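Local coordinates for conserved domain protein (Streptococcus pneumoniae, PDB 2FI0) that is of unknown function but folds as a small, mainly helical DUF1858-family domain with a pair of short parallel strands, at residues K65-L70 and Y75-L80; N7-S12 and A16-K21. One frame throughout, in Å; residues are numbered along the deposited sequence.

In the fold
From the N terminus the chain runs through strand 8-10, turns, and enters helix 15-21; interaction 2 closes that first short loop by setting Val18 of the helix against Ile9 and Asp10. The chain then passes through four further helices before helix 63-72, which is followed by a short turn and strand 76-78, and interaction 1 closes this second loop near the C terminus. The two contacts follow one another in series, neither nesting nor crossing. What joins them is the sheet: strands 8-10 and 76-78 lie side by side and parallel, with Ile9 hydrogen-bonded through its backbone to Glu76 and Ile78. The first and last parts of the fold, each strand with its own helix, are thereby brought together.

Interaction 1: residues K65-L70 and Y75-L80; sequences KIVRTL and YEVIGL
Tyr75 meets the carbonyl of Leu70 with its backbone and its side chain together. Its amide N donates to Leu70 O over 3.0 Å, with an N-H...O angle of 158°, from a position tilted out of the carbonyl plane. Following the side chain outward, CB lies 3.4 Å from Leu70 O and also packs against Leu70 CB. A chi1 of -62° places CG anti to the carbonyl carbon, and chi2 near -90° turns the CD2 edge of the ring to this oxygen: Leu70 O sits in the ring plane, 3.5 Å from Tyr75 CD2. The other ortho carbon, CD1, turns to Ile9 of the neighbouring strand, and at the tip the OH is hydrogen-bonded to the carboxylate of Glu24.

The amide bond reaches back five residues, a span consistent with the 6-to-1 bond of a Schellman-type helix end, and it ties the C-terminal part of helix 63-72 to the start of strand 76-78. This is the one helix-to-strand step of the chain, delivering it to a position parallel to strand 8-10.

Beyond the turn the contact becomes wholly apolar. Val77 divides its two methyls between neighbouring turns of the helix: CG2, anti to its own carbonyl carbon, lies 3.9 Å from Leu70 CB and also brushes Leu70 CD1, the two side chains crossing nearly at right angles, while CG1 reaches Val67 CG2 at 4.2 Å. That same Val67 methyl also receives Leu80 CD1 at 3.9 Å, from the chain just past the strand. Leu70, buried, also touches Ile9 and Val25, and Leu80 leans further on Val11.

Interaction 2: residues N7-S12 and A16-K21; sequences NIIDVS and AEVVDK
Val18 has CG1 anti to its backbone N (chi1 175°), and Ile9, with chi1 at -68°, likewise sends CG2 to the position anti to N; these settings bring the two methyls together, Val18 CG1 lying 4.0 Å from Ile9 CG2. The side chains cross at about a right angle, so the touch is one branch against one branch rather than a contact along their length.

The second methyl of Val18 does different work. CG2, anti to the carbonyl carbon, rests 3.6 Å from Asp10 O. No hydrogen bond crosses between 7-12 and 16-21; a single valine bridges them, one methyl on a side chain and one on a backbone oxygen.

Just beyond, the chain leaves the strand through an Asx turn. Asp10 OD1 accepts from Ser12 N at 2.9 Å, with an N-H...O angle of 156°, and also from Ser12 OG at 2.6 Å. The amide comes in on the anti side of the carboxylate oxygen and the hydroxyl on the syn side, both from the same face and somewhat out of the carboxylate plane. Two bonds on one oxygen restrain the rotation of the carboxylate and close the Asx turn by which the chain leaves strand 8-10 ahead of helix 15-21.

The contact is buried. Ile9 also packs against Val25 and against Leu52 of helix 52-59, whose Lys53 shares a backbone hydrogen bond with Val11; strand 76-78 runs parallel alongside, so that strand 8-10 lies between it and helix 15-21.

Interaction 1: residues K65-L70 and Y75-L80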
ATOM      1  N   LYS A  65      -5.396  10.631  -0.308  1.00 45.27           N
ATOM      2  CA  LYS A  65      -4.637  10.652   0.940  1.00 44.99           C
ATOM      3  C   LYS A  65      -3.472   9.656   0.864  1.00 44.35           C
ATOM      4  O   LYS A  65      -2.358   9.977   1.253  1.00 43.61           O
ATOM      5  CB  LYS A  65      -5.577  10.335   2.115  1.00 45.56           C
ATOM      6  CG  LYS A  65      -4.920  10.042   3.463  1.00 46.29           C
ATOM      7  CD  LYS A  65      -4.799  11.275   4.330  1.00 47.36           C
ATOM      8  CE  LYS A  65      -4.282  10.922   5.717  1.00 47.29           C
ATOM      9  NZ  LYS A  65      -3.658  12.121   6.345  1.00 48.10           N
ATOM     10  N   ILE A  66      -3.742   8.461   0.344  1.00 43.70           N
ATOM     11  CA  ILE A  66      -2.723   7.439   0.172  1.00 43.91           C
ATOM     12  C   ILE A  66      -1.662   7.848  -0.822  1.00 43.15           C
ATOM     13  O   ILE A  66      -0.481   7.676  -0.549  1.00 42.64           O
ATOM     14  CB  ILE A  66      -3.347   6.086  -0.262  1.00 44.59           C
ATOM     15  CG1 ILE A  66      -4.133   5.493   0.914  1.00 44.22           C
ATOM     16  CG2 ILE A  66      -2.255   5.107  -0.748  1.00 44.09           C
ATOM     17  CD1 ILE A  66      -5.205   4.547   0.526  1.00 44.78           C
ATOM     18  N   VAL A  67      -2.080   8.396  -1.967  1.00 42.41           N
ATOM     19  CA  VAL A  67      -1.134   8.831  -2.993  1.00 42.01           C
ATOM     20  C   VAL A  67      -0.242   9.967  -2.481  1.00 41.10           C
ATOM     21  O   VAL A  67       0.970   9.904  -2.621  1.00 40.54           O
ATOM     22  CB  VAL A  67      -1.837   9.200  -4.316  1.00 42.16           C
ATOM     23  CG1 VAL A  67      -0.838   9.768  -5.331  1.00 42.60           C
ATOM     24  CG2 VAL A  67      -2.509   7.959  -4.902  1.00 42.69           C
ATOM     25  N   ARG A  68      -0.837  10.963  -1.837  1.00 40.42           N
ATOM     26  CA  ARG A  68      -0.075  12.085  -1.251  1.00 40.07           C
ATOM     27  C   ARG A  68       0.966  11.597  -0.245  1.00 39.90           C
ATOM     28  O   ARG A  68       2.112  12.029  -0.246  1.00 39.61           O
ATOM     29  CB  ARG A  68      -1.002  13.024  -0.490  1.00 39.27           C
ATOM     30  CG  ARG A  68      -1.819  13.952  -1.328  1.00 39.90           C
ATOM     31  CD  ARG A  68      -2.704  14.832  -0.425  1.00 37.83           C
ATOM     32  NE  ARG A  68      -2.444  16.173  -0.860  1.00 42.24           N
ATOM     33  CZ  ARG A  68      -1.933  17.156  -0.145  1.00 38.90           C
ATOM     34  NH1 ARG A  68      -1.708  17.082   1.154  1.00 38.37           N
ATOM     35  NH2 ARG A  68      -1.731  18.273  -0.767  1.00 42.52           N
ATOM     36  N   THR A  69       0.522  10.720   0.640  1.00 39.76           N
ATOM     37  CA  THR A  69       1.384  10.192   1.701  1.00 40.22           C
ATOM     38  C   THR A  69       2.556   9.407   1.116  1.00 39.85           C
ATOM     39  O   THR A  69       3.708   9.603   1.511  1.00 39.83           O
ATOM     40  CB  THR A  69       0.582   9.308   2.671  1.00 39.77           C
ATOM     41  OG1 THR A  69      -0.539  10.045   3.171  1.00 39.95           O
ATOM     42  CG2 THR A  69       1.452   8.869   3.844  1.00 40.11           C
ATOM     43  N   LEU A  70       2.260   8.546   0.151  1.00 39.78           N
ATOM     44  CA  LEU A  70       3.300   7.770  -0.493  1.00 40.44           C
ATOM     45  C   LEU A  70       4.298   8.648  -1.228  1.00 40.40           C
ATOM     46  O   LEU A  70       5.504   8.465  -1.076  1.00 40.39           O
ATOM     47  CB  LEU A  70       2.694   6.710  -1.422  1.00 40.62           C
ATOM     48  CG  LEU A  70       1.998   5.526  -0.731  1.00 41.62           C
ATOM     49  CD1 LEU A  70       1.278   4.649  -1.774  1.00 42.31           C
ATOM     50  CD2 LEU A  70       2.985   4.694   0.084  1.00 41.10           C
ATOM     51  N   TYR A  75       7.925   7.759  -2.723  1.00 44.33           N
ATOM     52  CA  TYR A  75       7.450   6.775  -3.680  1.00 44.56           C
ATOM     53  C   TYR A  75       6.785   7.415  -4.887  1.00 44.66           C
ATOM     54  O   TYR A  75       6.221   8.492  -4.800  1.00 45.04           O
ATOM     55  CB  TYR A  75       6.507   5.786  -3.002  1.00 44.57           C
ATOM     56  CG  TYR A  75       7.177   5.007  -1.895  1.00 44.78           C
ATOM     57  CD1 TYR A  75       7.866   3.827  -2.172  1.00 44.49           C
ATOM     58  CD2 TYR A  75       7.135   5.450  -0.583  1.00 44.73           C
ATOM     59  CE1 TYR A  75       8.491   3.112  -1.166  1.00 45.58           C
ATOM     60  CE2 TYR A  75       7.763   4.754   0.428  1.00 45.76           C
ATOM     61  CZ  TYR A  75       8.442   3.584   0.135  1.00 45.32           C
ATOM     62  OH  TYR A  75       9.050   2.872   1.135  1.00 46.10           O
ATOM     63  N   GLU A  76       6.871   6.719  -6.011  1.00 45.17           N
ATOM     64  CA  GLU A  76       6.116   7.023  -7.199  1.00 45.72           C
ATOM     65  C   GLU A  76       4.999   6.011  -7.339  1.00 45.40           C
ATOM     66  O   GLU A  76       5.242   4.818  -7.295  1.00 44.67           O
ATOM     67  CB  GLU A  76       7.041   6.948  -8.413  1.00 47.00           C
ATOM     68  CG  GLU A  76       6.651   7.886  -9.518  1.00 51.28           C
ATOM     69  CD  GLU A  76       6.846   9.352  -9.120  1.00 54.90           C
ATOM     70  OE1 GLU A  76       7.984   9.732  -8.744  1.00 57.87           O
ATOM     71  OE2 GLU A  76       5.850  10.097  -9.168  1.00 56.92           O
ATOM     72  N   VAL A  77       3.771   6.492  -7.539  1.00 45.22           N
ATOM     73  CA  VAL A  77       2.611   5.640  -7.528  1.00 45.00           C
ATOM     74  C   VAL A  77       2.115   5.336  -8.937  1.00 44.77           C
ATOM     75  O   VAL A  77       2.019   6.222  -9.761  1.00 44.43           O
ATOM     76  CB  VAL A  77       1.503   6.288  -6.711  1.00 45.41           C
ATOM     77  CG1 VAL A  77       0.261   5.412  -6.708  1.00 46.06           C
ATOM     78  CG2 VAL A  77       1.996   6.546  -5.284  1.00 46.27           C
ATOM     79  N   ILE A  78       1.785   4.076  -9.204  1.00 44.46           N
ATOM     80  CA  ILE A  78       1.215   3.688 -10.491  1.00 44.57           C
ATOM     81  C   ILE A  78      -0.019   2.837 -10.252  1.00 44.52           C
ATOM     82  O   ILE A  78      -0.315   2.499  -9.118  1.00 44.18           O
ATOM     83  CB  ILE A  78       2.249   2.948 -11.398  1.00 44.08           C
ATOM     84  CG1 ILE A  78       2.679   1.603 -10.798  1.00 43.61           C
ATOM     85  CG2 ILE A  78       3.485   3.833 -11.635  1.00 43.56           C
ATOM     86  CD1 ILE A  78       3.561   0.791 -11.734  1.00 43.66           C
ATOM     87  N   GLY A  79      -0.731   2.507 -11.323  1.00 45.06           N
ATOM     88  CA  GLY A  79      -1.898   1.638 -11.253  1.00 46.36           C
ATOM     89  C   GLY A  79      -3.191   2.291 -10.785  1.00 46.82           C
ATOM     90  O   GLY A  79      -4.140   1.591 -10.431  1.00 46.69           O
ATOM     91  N   LEU A  80      -3.214   3.619 -10.760  1.00 48.11           N
ATOM     92  CA  LEU A  80      -4.417   4.408 -10.448  1.00 49.70           C
ATOM     93  C   LEU A  80      -5.503   4.254 -11.510  1.00 50.63           C
ATOM     94  O   LEU A  80      -5.198   3.935 -12.657  1.00 50.64           O
ATOM     95  CB  LEU A  80      -4.038   5.898 -10.382  1.00 50.18           C
ATOM     96  CG  LEU A  80      -3.642   6.621  -9.081  1.00 51.19           C
ATOM     97  CD1 LEU A  80      -3.719   5.772  -7.864  1.00 52.49           C
ATOM     98  CD2 LEU A  80      -2.275   7.243  -9.191  1.00 51.13           C
TER

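Interaction 2: residues N7-S12 and A16-K21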
ATOM      1  N   ASN A   7      11.520   2.561  -5.883  1.00 52.87           N
ATOM      2  CA  ASN A   7      10.445   3.066  -5.029  1.00 51.51           C
ATOM      3  C   ASN A   7       9.122   3.325  -5.773  1.00 49.65           C
ATOM      4  O   ASN A   7       8.417   4.273  -5.494  1.00 48.93           O
ATOM      5  CB  ASN A   7      10.929   4.298  -4.233  1.00 51.76           C
ATOM      6  CG  ASN A   7      12.099   3.967  -3.292  1.00 52.98           C
ATOM      7  OD1 ASN A   7      11.966   3.156  -2.372  1.00 52.77           O
ATOM      8  ND2 ASN A   7      13.261   4.571  -3.552  1.00 55.32           N
ATOM      9  N   ILE A   8       8.786   2.428  -6.694  1.00 47.57           N
ATOM     10  CA  ILE A   8       7.540   2.485  -7.446  1.00 46.42           C
ATOM     11  C   ILE A   8       6.536   1.570  -6.741  1.00 45.49           C
ATOM     12  O   ILE A   8       6.853   0.419  -6.439  1.00 44.57           O
ATOM     13  CB  ILE A   8       7.762   2.037  -8.915  1.00 45.73           C
ATOM     14  CG1 ILE A   8       8.697   3.017  -9.632  1.00 45.11           C
ATOM     15  CG2 ILE A   8       6.444   1.901  -9.663  1.00 45.62           C
ATOM     16  CD1 ILE A   8       9.317   2.432 -10.877  1.00 45.35           C
ATOM     17  N   ILE A   9       5.345   2.097  -6.472  1.00 44.25           N
ATOM     18  CA  ILE A   9       4.285   1.356  -5.806  1.00 44.49           C
ATOM     19  C   ILE A   9       3.069   1.285  -6.717  1.00 43.58           C
ATOM     20  O   ILE A   9       2.569   2.294  -7.185  1.00 42.16           O
ATOM     21  CB  ILE A   9       3.926   1.974  -4.438  1.00 44.03           C
ATOM     22  CG1 ILE A   9       5.102   1.768  -3.485  1.00 46.19           C
ATOM     23  CG2 ILE A   9       2.625   1.338  -3.874  1.00 44.42           C
ATOM     24  CD1 ILE A   9       4.973   2.466  -2.148  1.00 47.06           C
ATOM     25  N   ASP A  10       2.626   0.065  -6.975  1.00 43.67           N
ATOM     26  CA  ASP A  10       1.469  -0.191  -7.805  1.00 43.88           C
ATOM     27  C   ASP A  10       0.281  -0.423  -6.860  1.00 44.10           C
ATOM     28  O   ASP A  10       0.297  -1.342  -6.040  1.00 44.04           O
ATOM     29  CB  ASP A  10       1.747  -1.416  -8.686  1.00 43.53           C
ATOM     30  CG  ASP A  10       0.713  -1.605  -9.780  1.00 43.79           C
ATOM     31  OD1 ASP A  10      -0.443  -1.177  -9.597  1.00 41.41           O
ATOM     32  OD2 ASP A  10       1.062  -2.197 -10.828  1.00 43.97           O
ATOM     33  N   VAL A  11      -0.738   0.429  -6.961  1.00 44.00           N
ATOM     34  CA  VAL A  11      -1.885   0.339  -6.060  1.00 44.15           C
ATOM     35  C   VAL A  11      -2.896  -0.695  -6.563  1.00 44.09           C
ATOM     36  O   VAL A  11      -3.918  -0.911  -5.926  1.00 43.26           O
ATOM     37  CB  VAL A  11      -2.575   1.729  -5.825  1.00 44.10           C
ATOM     38  CG1 VAL A  11      -1.629   2.692  -5.128  1.00 44.36           C
ATOM     39  CG2 VAL A  11      -3.097   2.342  -7.129  1.00 43.81           C
ATOM     40  N   SER A  12      -2.606  -1.322  -7.704  1.00 44.43           N
ATOM     41  CA  SER A  12      -3.518  -2.288  -8.306  1.00 45.08           C
ATOM     42  C   SER A  12      -3.150  -3.743  -8.076  1.00 45.27           C
ATOM     43  O   SER A  12      -3.860  -4.611  -8.544  1.00 46.46           O
ATOM     44  CB  SER A  12      -3.659  -2.036  -9.809  1.00 45.06           C
ATOM     45  OG  SER A  12      -2.527  -2.500 -10.524  1.00 45.99           O
ATOM     46  N   ALA A  16       0.228  -7.449  -0.060  1.00 47.51           N
ATOM     47  CA  ALA A  16       1.369  -8.302   0.316  1.00 47.97           C
ATOM     48  C   ALA A  16       2.550  -8.208  -0.673  1.00 48.05           C
ATOM     49  O   ALA A  16       3.714  -8.200  -0.257  1.00 47.74           O
ATOM     50  CB  ALA A  16       0.922  -9.745   0.457  1.00 48.02           C
ATOM     51  N   GLU A  17       2.250  -8.154  -1.971  1.00 47.87           N
ATOM     52  CA  GLU A  17       3.292  -8.022  -2.989  1.00 48.06           C
ATOM     53  C   GLU A  17       4.011  -6.673  -2.884  1.00 47.41           C
ATOM     54  O   GLU A  17       5.224  -6.575  -3.092  1.00 47.07           O
ATOM     55  CB  GLU A  17       2.703  -8.159  -4.391  1.00 48.31           C
ATOM     56  CG  GLU A  17       2.234  -9.542  -4.733  1.00 49.55           C
ATOM     57  CD  GLU A  17       1.733  -9.662  -6.168  1.00 50.17           C
ATOM     58  OE1 GLU A  17       2.210  -8.896  -7.043  1.00 53.46           O
ATOM     59  OE2 GLU A  17       0.868 -10.539  -6.418  1.00 52.57           O
ATOM     60  N   VAL A  18       3.247  -5.637  -2.578  1.00 46.61           N
ATOM     61  CA  VAL A  18       3.823  -4.329  -2.346  1.00 46.66           C
ATOM     62  C   VAL A  18       4.813  -4.408  -1.172  1.00 46.27           C
ATOM     63  O   VAL A  18       5.940  -3.964  -1.288  1.00 45.10           O
ATOM     64  CB  VAL A  18       2.747  -3.250  -2.086  1.00 45.88           C
ATOM     65  CG1 VAL A  18       3.395  -1.941  -1.740  1.00 46.04           C
ATOM     66  CG2 VAL A  18       1.849  -3.082  -3.300  1.00 46.59           C
ATOM     67  N   VAL A  19       4.383  -4.999  -0.059  1.00 46.61           N
ATOM     68  CA  VAL A  19       5.167  -4.976   1.174  1.00 46.82           C
ATOM     69  C   VAL A  19       6.413  -5.865   1.062  1.00 47.07           C
ATOM     70  O   VAL A  19       7.466  -5.510   1.580  1.00 46.44           O
ATOM     71  CB  VAL A  19       4.298  -5.346   2.402  1.00 46.58           C
ATOM     72  CG1 VAL A  19       5.158  -5.523   3.673  1.00 46.77           C
ATOM     73  CG2 VAL A  19       3.245  -4.293   2.628  1.00 46.55           C
ATOM     74  N   ASP A  20       6.278  -6.997   0.373  1.00 47.58           N
ATOM     75  CA  ASP A  20       7.407  -7.861   0.063  1.00 48.32           C
ATOM     76  C   ASP A  20       8.494  -7.125  -0.713  1.00 48.48           C
ATOM     77  O   ASP A  20       9.677  -7.275  -0.426  1.00 47.49           O
ATOM     78  CB  ASP A  20       6.947  -9.086  -0.747  1.00 49.01           C
ATOM     79  CG  ASP A  20       6.178 -10.099   0.095  1.00 50.50           C
ATOM     80  OD1 ASP A  20       6.280 -10.075   1.347  1.00 52.97           O
ATOM     81  OD2 ASP A  20       5.470 -10.932  -0.505  1.00 53.15           O
ATOM     82  N   LYS A  21       8.087  -6.320  -1.693  1.00 48.55           N
ATOM     83  CA  LYS A  21       9.050  -5.572  -2.487  1.00 48.52           C
ATOM     84  C   LYS A  21       9.596  -4.371  -1.712  1.00 48.02           C
ATOM     85  O   LYS A  21      10.777  -4.045  -1.833  1.00 47.50           O
ATOM     86  CB  LYS A  21       8.416  -5.129  -3.801  1.00 48.88           C
ATOM     87  CG  LYS A  21       9.364  -4.393  -4.720  1.00 49.66           C
ATOM     88  CD  LYS A  21       8.791  -4.284  -6.138  1.00 50.26           C
ATOM     89  CE  LYS A  21       9.900  -4.375  -7.193  1.00 51.82           C
ATOM     90  NZ  LYS A  21       9.385  -5.102  -8.389  1.00 54.45           N
TER